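Local structure of dihydrofolate reductase (Moritella profunda, 3IA4) at residues 32-36 / 55-59; 108-112 / 157-161; 112-116 / 127-131. The protein catalyses the NADPH-dependent reduction of 7,8-dihydrofolate to 5,6,7,8-tetrahydrofolate, a step probably essential for glycine, purine and DNA precursor synthesis. All coordinates share one frame; numbering follows the deposited sequence.

Contact 1: 32-36 / 55-59; sequences FKRAT and LPGRL. With MTX (methotrexate), chain F.
Arg58 NH1 donates to Thr36 OG1 at 3.0 Å, tying the end of helix 26-36 to the type II beta turn Leu55-Arg58 where the antifolate pocket of dihydrofolate reductase receives the glutamate part of methotrexate. Hydrogen bonds from two cationic side chains converge on the alpha-carboxylate of the inhibitor. The guanidinium of Arg58 meets it with two nitrogens, NH1 to MTX O1 and NH2 to MTX O2, each at 2.8 Å and the second nearly straight at 178°. Lys33 NZ adds a longer bond to MTX O2 at 3.2 Å, giving that oxygen two cationic donors.

Further hydrogen bonds fix the arginine from behind. NE and NH2 both grip the backbone O of Pro56 side-on, in the guanidinium plane, and should hold the group against rotation. Thr36 OG1 stands between the backbone N and the carbonyl carbon (chi1 58°), from where it donates to Phe32 O in the preceding helical turn and still accepts from Arg58. An alanine at Arg58 is likely to leave the inhibitor carboxylate with Lys33 as its sole cationic partner from these segments, and the Pro56 carbonyl without either side-chain donor.

Apolar packing completes the wall. Leu55 CB lies over one face of the guanidinium, while Leu55 CD1 meets the edge of the Phe32 ring, 3.7 Å from CE2. The pteridine lies over a face of that ring, with Phe32 CD1 3.4 Å from MTX C4. Glu28 and the Ile6 carbonyl bind the inhibitor elsewhere. The other methyl of Leu55, CD2, rests 3.8 Å from MTX C, the amide carbonyl carbon of the benzoyl group.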
# COMPACT_ATOMS: atom_id res chain seq x y z
N PHE A 32 -5.56 -6.94 -2.88
CA PHE A 32 -5.52 -5.62 -2.26
C PHE A 32 -6.93 -5.23 -1.76
O PHE A 32 -7.15 -4.71 -0.64
CB PHE A 32 -4.98 -4.61 -3.28
CG PHE A 32 -5.20 -3.18 -2.92
CD1 PHE A 32 -4.31 -2.51 -2.05
CD2 PHE A 32 -6.30 -2.47 -3.41
CE1 PHE A 32 -4.51 -1.21 -1.71
CE2 PHE A 32 -6.52 -1.17 -3.03
CZ PHE A 32 -5.61 -0.50 -2.22
N LYS A 33 -7.90 -5.45 -2.61
CA LYS A 33 -9.27 -5.12 -2.22
C LYS A 33 -9.74 -5.90 -0.98
O LYS A 33 -10.30 -5.29 -0.04
CB LYS A 33 -10.21 -5.40 -3.39
CG LYS A 33 -11.63 -4.90 -3.09
CD LYS A 33 -12.55 -5.47 -4.18
CE LYS A 33 -14.00 -5.07 -3.96
NZ LYS A 33 -14.38 -3.90 -4.83
N ARG A 34 -9.53 -7.22 -0.95
CA ARG A 34 -9.93 -7.98 0.21
C ARG A 34 -9.26 -7.44 1.49
O ARG A 34 -9.86 -7.46 2.60
CB ARG A 34 -9.55 -9.46 0.09
CG ARG A 34 -10.12 -10.22 -1.07
CD ARG A 34 -9.80 -11.73 -0.87
NE ARG A 34 -8.43 -12.13 -1.24
CZ ARG A 34 -8.06 -12.37 -2.50
NH1 ARG A 34 -8.93 -12.22 -3.48
NH2 ARG A 34 -6.82 -12.75 -2.79
N ALA A 35 -8.02 -6.98 1.36
CA ALA A 35 -7.28 -6.62 2.54
C ALA A 35 -7.60 -5.22 3.07
O ALA A 35 -7.33 -4.91 4.25
CB ALA A 35 -5.71 -6.75 2.29
N THR A 36 -8.15 -4.40 2.19
CA THR A 36 -8.40 -3.00 2.54
C THR A 36 -9.90 -2.64 2.69
O THR A 36 -10.21 -1.62 3.31
CB THR A 36 -7.78 -2.03 1.52
OG1 THR A 36 -8.32 -2.30 0.22
CG2 THR A 36 -6.23 -2.23 1.47
N LEU A 55 -11.58 4.87 -4.15
CA LEU A 55 -11.98 3.48 -4.06
C LEU A 55 -13.23 3.31 -3.17
O LEU A 55 -13.30 3.80 -2.01
CB LEU A 55 -10.83 2.63 -3.52
CG LEU A 55 -9.65 2.58 -4.52
CD1 LEU A 55 -8.45 1.85 -3.88
CD2 LEU A 55 -10.12 1.87 -5.78
N PRO A 56 -14.23 2.58 -3.66
CA PRO A 56 -15.41 2.39 -2.78
C PRO A 56 -15.18 1.56 -1.52
O PRO A 56 -14.27 0.72 -1.45
CB PRO A 56 -16.46 1.70 -3.72
CG PRO A 56 -15.90 1.89 -5.13
CD PRO A 56 -14.39 2.03 -5.01
N GLY A 57 -16.00 1.76 -0.49
CA GLY A 57 -16.00 0.87 0.66
C GLY A 57 -14.89 1.19 1.65
O GLY A 57 -14.66 0.44 2.60
N ARG A 58 -14.19 2.29 1.35
CA ARG A 58 -13.04 2.76 2.13
C ARG A 58 -13.05 4.25 2.28
O ARG A 58 -13.33 4.94 1.33
CB ARG A 58 -11.74 2.30 1.42
CG ARG A 58 -11.45 0.80 1.62
CD ARG A 58 -10.69 0.16 0.47
NE ARG A 58 -11.59 0.04 -0.67
CZ ARG A 58 -11.31 -0.64 -1.78
NH1 ARG A 58 -10.11 -1.27 -1.96
NH2 ARG A 58 -12.21 -0.64 -2.75
N LEU A 59 -12.67 4.78 3.48
CA LEU A 59 -12.39 6.21 3.64
C LEU A 59 -11.07 6.48 2.93
O LEU A 59 -10.06 5.92 3.35
CB LEU A 59 -12.26 6.56 5.14
CG LEU A 59 -11.82 8.00 5.44
CD1 LEU A 59 -12.68 9.03 4.71
CD2 LEU A 59 -11.73 8.27 7.01
N1 MTX F . -1.32 -4.10 -4.25
C2 MTX F . -0.93 -4.22 -2.96
NA2 MTX F . -0.70 -5.46 -2.50
N3 MTX F . -0.78 -3.12 -2.17
C4 MTX F . -1.04 -1.86 -2.65
NA4 MTX F . -0.85 -0.84 -1.85
C4A MTX F . -1.47 -1.74 -3.93
N5 MTX F . -1.78 -0.48 -4.41
C6 MTX F . -2.19 -0.36 -5.71
C7 MTX F . -2.36 -1.46 -6.56
N8 MTX F . -2.07 -2.73 -6.06
C8A MTX F . -1.62 -2.84 -4.75
C9 MTX F . -2.49 1.05 -6.21
N10 MTX F . -3.19 1.08 -7.49
CM MTX F . -2.45 1.65 -8.64
C11 MTX F . -7.17 -0.24 -7.89
C12 MTX F . -6.47 0.23 -9.00
C13 MTX F . -5.18 0.68 -8.88
C14 MTX F . -4.55 0.63 -7.63
C15 MTX F . -5.26 0.13 -6.54
C16 MTX F . -6.58 -0.23 -6.63
C MTX F . -8.53 -0.78 -7.97
O MTX F . -9.40 -0.39 -8.98
N MTX F . -8.84 -1.70 -7.06
CA MTX F . -10.16 -2.24 -6.88
CT MTX F . -10.54 -2.14 -5.42
O1 MTX F . -9.64 -2.17 -4.54
O2 MTX F . -11.76 -2.05 -5.12
CB MTX F . -10.23 -3.73 -7.26
CG MTX F . -9.91 -3.94 -8.74
CD MTX F . -10.95 -3.37 -9.71
OE1 MTX F . -10.82 -3.51 -10.96
OE2 MTX F . -11.95 -2.75 -9.30

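Contact 2: 108-112 / 157-161; sequences AADRL and LLERV
Leu157 lays its CD1 methyl against the base of Arg111, 3.9 Å from CB, and close to the strand backbone, 3.4 Å from Leu112 O. With CG opposite the backbone N (chi1 176°), the end of Leu157 comes nearer to strand 111-117. Arg111 and Glu159 form a non-hydrogen-bonded antiparallel pair on this face, yet their charged ends do not touch; the arginine instead forms a salt bridge with Glu92. On the opposite face Leu112 and Leu158 pair, with 4.4 Å between their CB atoms.

The backbones are joined by a reciprocal pair of bonds between Leu112 and Leu158, both 2.8 Å from N to O, with each donor in the carbonyl plane. Beyond Arg111, Arg160 N reaches Asp110 O at 2.9 Å, here from above the carbonyl plane. Arg160 CB also sits beside Ala109 O, and its bent chain carries NH2 to a water that donates to that same carbonyl. A second water bridges Asp110 O and Arg160 O, with the longer bond, 3.3 Å from the water to Asp110 O, at the aspartate end. Hydrated towards the C-terminus, this is a regular antiparallel pairing of strands 111-117 and 153-160, part of the antiparallel end of the mixed dihydrofolate reductase sheet.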
# COMPACT_ATOMS: atom_id res chain seq x y z
N ALA A 108 6.76 3.39 12.28
CA ALA A 108 5.55 3.40 13.09
C ALA A 108 4.62 2.22 12.82
O ALA A 108 3.55 2.09 13.48
CB ALA A 108 4.81 4.70 12.85
N ALA A 109 4.97 1.39 11.83
CA ALA A 109 4.04 0.38 11.36
C ALA A 109 4.02 -0.79 12.31
O ALA A 109 5.06 -1.30 12.78
CB ALA A 109 4.40 -0.09 9.95
N ASP A 110 2.81 -1.21 12.60
CA ASP A 110 2.63 -2.41 13.39
C ASP A 110 2.64 -3.68 12.50
O ASP A 110 3.02 -4.76 12.99
CB ASP A 110 1.26 -2.31 14.08
CG ASP A 110 1.20 -1.18 15.11
OD1 ASP A 110 0.22 -0.41 15.08
OD2 ASP A 110 2.10 -1.06 15.99
N ARG A 111 2.10 -3.57 11.27
CA ARG A 111 2.00 -4.72 10.37
C ARG A 111 2.36 -4.28 8.95
O ARG A 111 2.10 -3.12 8.58
CB ARG A 111 0.55 -5.26 10.32
CG ARG A 111 0.01 -5.80 11.62
CD ARG A 111 -1.44 -6.16 11.36
NE ARG A 111 -1.96 -6.89 12.52
CZ ARG A 111 -3.22 -7.28 12.60
NH1 ARG A 111 -4.07 -6.93 11.65
NH2 ARG A 111 -3.64 -7.97 13.67
N LEU A 112 2.92 -5.20 8.16
CA LEU A 112 3.09 -5.03 6.73
C LEU A 112 2.32 -6.13 6.05
O LEU A 112 2.49 -7.31 6.36
CB LEU A 112 4.57 -5.18 6.34
CG LEU A 112 5.50 -4.14 7.01
CD1 LEU A 112 6.95 -4.43 6.57
CD2 LEU A 112 5.09 -2.67 6.78
N LEU A 157 1.79 -11.61 5.76
CA LEU A 157 1.45 -10.59 6.70
C LEU A 157 2.44 -10.62 7.85
O LEU A 157 2.57 -11.62 8.57
CB LEU A 157 -0.04 -10.74 7.09
CG LEU A 157 -0.63 -9.82 8.16
CD1 LEU A 157 -0.17 -8.45 8.12
CD2 LEU A 157 -2.18 -9.89 8.10
N LEU A 158 3.23 -9.55 7.95
CA LEU A 158 4.24 -9.44 9.01
C LEU A 158 3.81 -8.52 10.13
O LEU A 158 3.26 -7.41 9.90
CB LEU A 158 5.55 -8.90 8.45
CG LEU A 158 6.19 -9.60 7.26
CD1 LEU A 158 7.46 -8.89 6.86
CD2 LEU A 158 6.50 -11.03 7.70
N GLU A 159 4.15 -8.93 11.35
CA GLU A 159 3.90 -8.13 12.54
C GLU A 159 5.23 -7.70 13.12
O GLU A 159 6.12 -8.54 13.28
CB GLU A 159 3.17 -9.04 13.54
CG GLU A 159 2.50 -8.39 14.66
CD GLU A 159 1.84 -9.46 15.53
OE1 GLU A 159 2.57 -10.32 16.06
OE2 GLU A 159 0.59 -9.45 15.63
N ARG A 160 5.36 -6.42 13.46
CA ARG A 160 6.60 -5.91 14.04
C ARG A 160 6.85 -6.58 15.38
O ARG A 160 5.93 -6.73 16.21
CB ARG A 160 6.54 -4.37 14.17
CG ARG A 160 7.80 -3.77 14.69
CD ARG A 160 8.93 -3.64 13.68
NE ARG A 160 10.12 -3.19 14.43
CZ ARG A 160 10.47 -1.93 14.61
NH1 ARG A 160 11.57 -1.66 15.39
NH2 ARG A 160 9.78 -0.92 14.08
N VAL A 161 8.10 -7.02 15.59
CA VAL A 161 8.59 -7.51 16.90
C VAL A 161 9.58 -6.52 17.48
O VAL A 161 10.55 -6.17 16.80
CB VAL A 161 9.29 -8.91 16.71
CG1 VAL A 161 9.83 -9.45 18.04
CG2 VAL A 161 8.35 -9.89 16.08
O HOH W 1 7.75 -0.85 12.41
O HOH W 2 3.39 -5.35 16.19

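Contact 3: 112-116 / 127-131; sequences LYLTH and FPDYE
Leu114 divides its two methyls between two aromatic rings, and together with Leu112 it forms the close-packed, buried part of the contact between strand 111-117 and the loop 127-131. Leu114 CD1 stands over one face of Tyr130 in a CH-pi contact, 3.8 Å from the ring centroid and 22° off the normal. Leu114 CD2 approaches Phe127 obliquely, 4.0 Å from Phe127 CZ. The first torsion of the leucine (chi1 -58°) sets CG beside the backbone N, which brings its two methyls to Tyr130 and Phe127. Leu112 touches the same two residues: its CD1 packs on Tyr130 CB at 3.6 Å, while its CD2 lies near the plane of the Phe127 ring, at the edge and 4.3 Å from CZ.

The other face of the tyrosine is covered from within its own segment by Glu131 CG, centred over the ring, which sandwiches the ring between the CG methylene of Glu131 and a leucine methyl. Phe127 has Pro128 CD over one of its faces and also meets the ring of Tyr102.

Towards solvent the contact thins. His116 and Tyr130 are both partly exposed, and they meet through the phenol oxygen, which lies near the imidazole plane at its edge, with His116 CE1 3.5 Å from Tyr130 OH. Glu131 is exposed at the outer side. In the strand, Thr115 belongs to the other face, where it bonds Glu28 and touches methotrexate.

No hydrogen bond crosses between the two segments. The attachment therefore rests on shape and apolar burial, with leucine methyls set against aromatic rings, while polar ties such as Tyr130 O to Trp135 NE1 and Phe127 O to Arg13 NE hold the loop from outside the contact.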
# COMPACT_ATOMS: atom_id res chain seq x y z
N LEU A 112 2.92 -5.20 8.16
CA LEU A 112 3.09 -5.03 6.73
C LEU A 112 2.32 -6.13 6.05
O LEU A 112 2.49 -7.31 6.36
CB LEU A 112 4.57 -5.18 6.34
CG LEU A 112 5.50 -4.14 7.01
CD1 LEU A 112 6.95 -4.43 6.57
CD2 LEU A 112 5.09 -2.67 6.78
N TYR A 113 1.48 -5.76 5.10
CA TYR A 113 0.79 -6.74 4.28
C TYR A 113 1.55 -6.74 2.97
O TYR A 113 1.38 -5.86 2.13
CB TYR A 113 -0.65 -6.28 3.98
CG TYR A 113 -1.62 -6.31 5.17
CD1 TYR A 113 -2.83 -6.98 5.02
CD2 TYR A 113 -1.38 -5.62 6.35
CE1 TYR A 113 -3.76 -6.98 6.02
CE2 TYR A 113 -2.34 -5.63 7.41
CZ TYR A 113 -3.54 -6.31 7.18
OH TYR A 113 -4.47 -6.37 8.20
N LEU A 114 2.45 -7.70 2.78
CA LEU A 114 3.29 -7.71 1.59
C LEU A 114 2.87 -8.79 0.60
O LEU A 114 2.77 -9.96 0.93
CB LEU A 114 4.76 -7.97 1.97
CG LEU A 114 5.37 -6.94 2.97
CD1 LEU A 114 6.84 -7.17 3.22
CD2 LEU A 114 5.16 -5.50 2.43
N THR A 115 2.74 -8.39 -0.63
CA THR A 115 2.68 -9.39 -1.70
C THR A 115 4.06 -9.40 -2.36
O THR A 115 4.60 -8.33 -2.64
CB THR A 115 1.67 -8.90 -2.71
OG1 THR A 115 0.38 -8.93 -2.08
CG2 THR A 115 1.64 -9.81 -3.97
N HIS A 116 4.67 -10.58 -2.50
CA HIS A 116 5.92 -10.67 -3.24
C HIS A 116 5.63 -11.30 -4.56
O HIS A 116 5.09 -12.42 -4.61
CB HIS A 116 6.88 -11.55 -2.45
CG HIS A 116 7.17 -11.03 -1.09
ND1 HIS A 116 8.16 -10.10 -0.86
CD2 HIS A 116 6.62 -11.32 0.11
CE1 HIS A 116 8.21 -9.83 0.44
NE2 HIS A 116 7.28 -10.55 1.05
N PHE A 127 10.06 -0.06 -2.35
CA PHE A 127 9.59 -0.17 -0.91
C PHE A 127 10.79 0.06 0.03
O PHE A 127 11.95 -0.24 -0.30
CB PHE A 127 9.05 -1.61 -0.68
CG PHE A 127 8.18 -1.72 0.54
CD1 PHE A 127 8.65 -2.34 1.71
CD2 PHE A 127 6.91 -1.14 0.52
CE1 PHE A 127 7.81 -2.40 2.88
CE2 PHE A 127 6.09 -1.18 1.65
CZ PHE A 127 6.54 -1.78 2.85
N PRO A 128 10.55 0.56 1.24
CA PRO A 128 11.68 0.75 2.16
C PRO A 128 12.35 -0.59 2.60
O PRO A 128 11.78 -1.66 2.43
CB PRO A 128 10.98 1.35 3.42
CG PRO A 128 9.59 1.57 3.10
CD PRO A 128 9.30 1.19 1.72
N ASP A 129 13.57 -0.53 3.12
CA ASP A 129 14.26 -1.73 3.59
C ASP A 129 13.68 -2.19 4.97
O ASP A 129 14.23 -1.91 6.06
CB ASP A 129 15.76 -1.40 3.73
CG ASP A 129 16.57 -2.56 4.17
OD1 ASP A 129 16.06 -3.68 4.01
OD2 ASP A 129 17.68 -2.37 4.76
N TYR A 130 12.50 -2.79 4.94
CA TYR A 130 11.85 -3.20 6.17
C TYR A 130 12.67 -4.25 6.92
O TYR A 130 12.52 -4.42 8.15
CB TYR A 130 10.43 -3.72 5.85
CG TYR A 130 10.40 -4.98 5.02
CD1 TYR A 130 10.52 -4.93 3.60
CD2 TYR A 130 10.29 -6.24 5.62
CE1 TYR A 130 10.52 -6.08 2.83
CE2 TYR A 130 10.29 -7.41 4.84
CZ TYR A 130 10.39 -7.32 3.46
OH TYR A 130 10.40 -8.46 2.73
N GLU A 131 13.58 -4.89 6.21
CA GLU A 131 14.34 -5.97 6.84
C GLU A 131 15.36 -5.41 7.82
O GLU A 131 15.97 -6.15 8.57
CB GLU A 131 15.01 -6.86 5.77
CG GLU A 131 14.05 -7.25 4.61
CD GLU A 131 14.13 -6.33 3.28
OE1 GLU A 131 13.97 -5.03 3.29
OE2 GLU A 131 14.29 -6.96 2.16

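Contacts 2 and 3 share Leu112 and strand 111-117, and their centres are 10 Å apart. Leu158 of contact 2 extends the apolar layer of contact 3, its CD1 lying 3.8 Å from Tyr130 CE2. On the other face of the sheet, Leu157 CD1 meets Tyr113 CD2 at 3.6 Å, and Tyr113 continues towards helix 26-36, where its CD1 is 4.0 Å from Ala35 CB. Through this tyrosine contact 3 touches contact 1, although their centres are 19 Å apart. Contact 1 binds methotrexate directly; Thr115 of the strand in contact 3 touches it too, whereas the Leu112 side chain shared with contact 2 stays about 10 Å away.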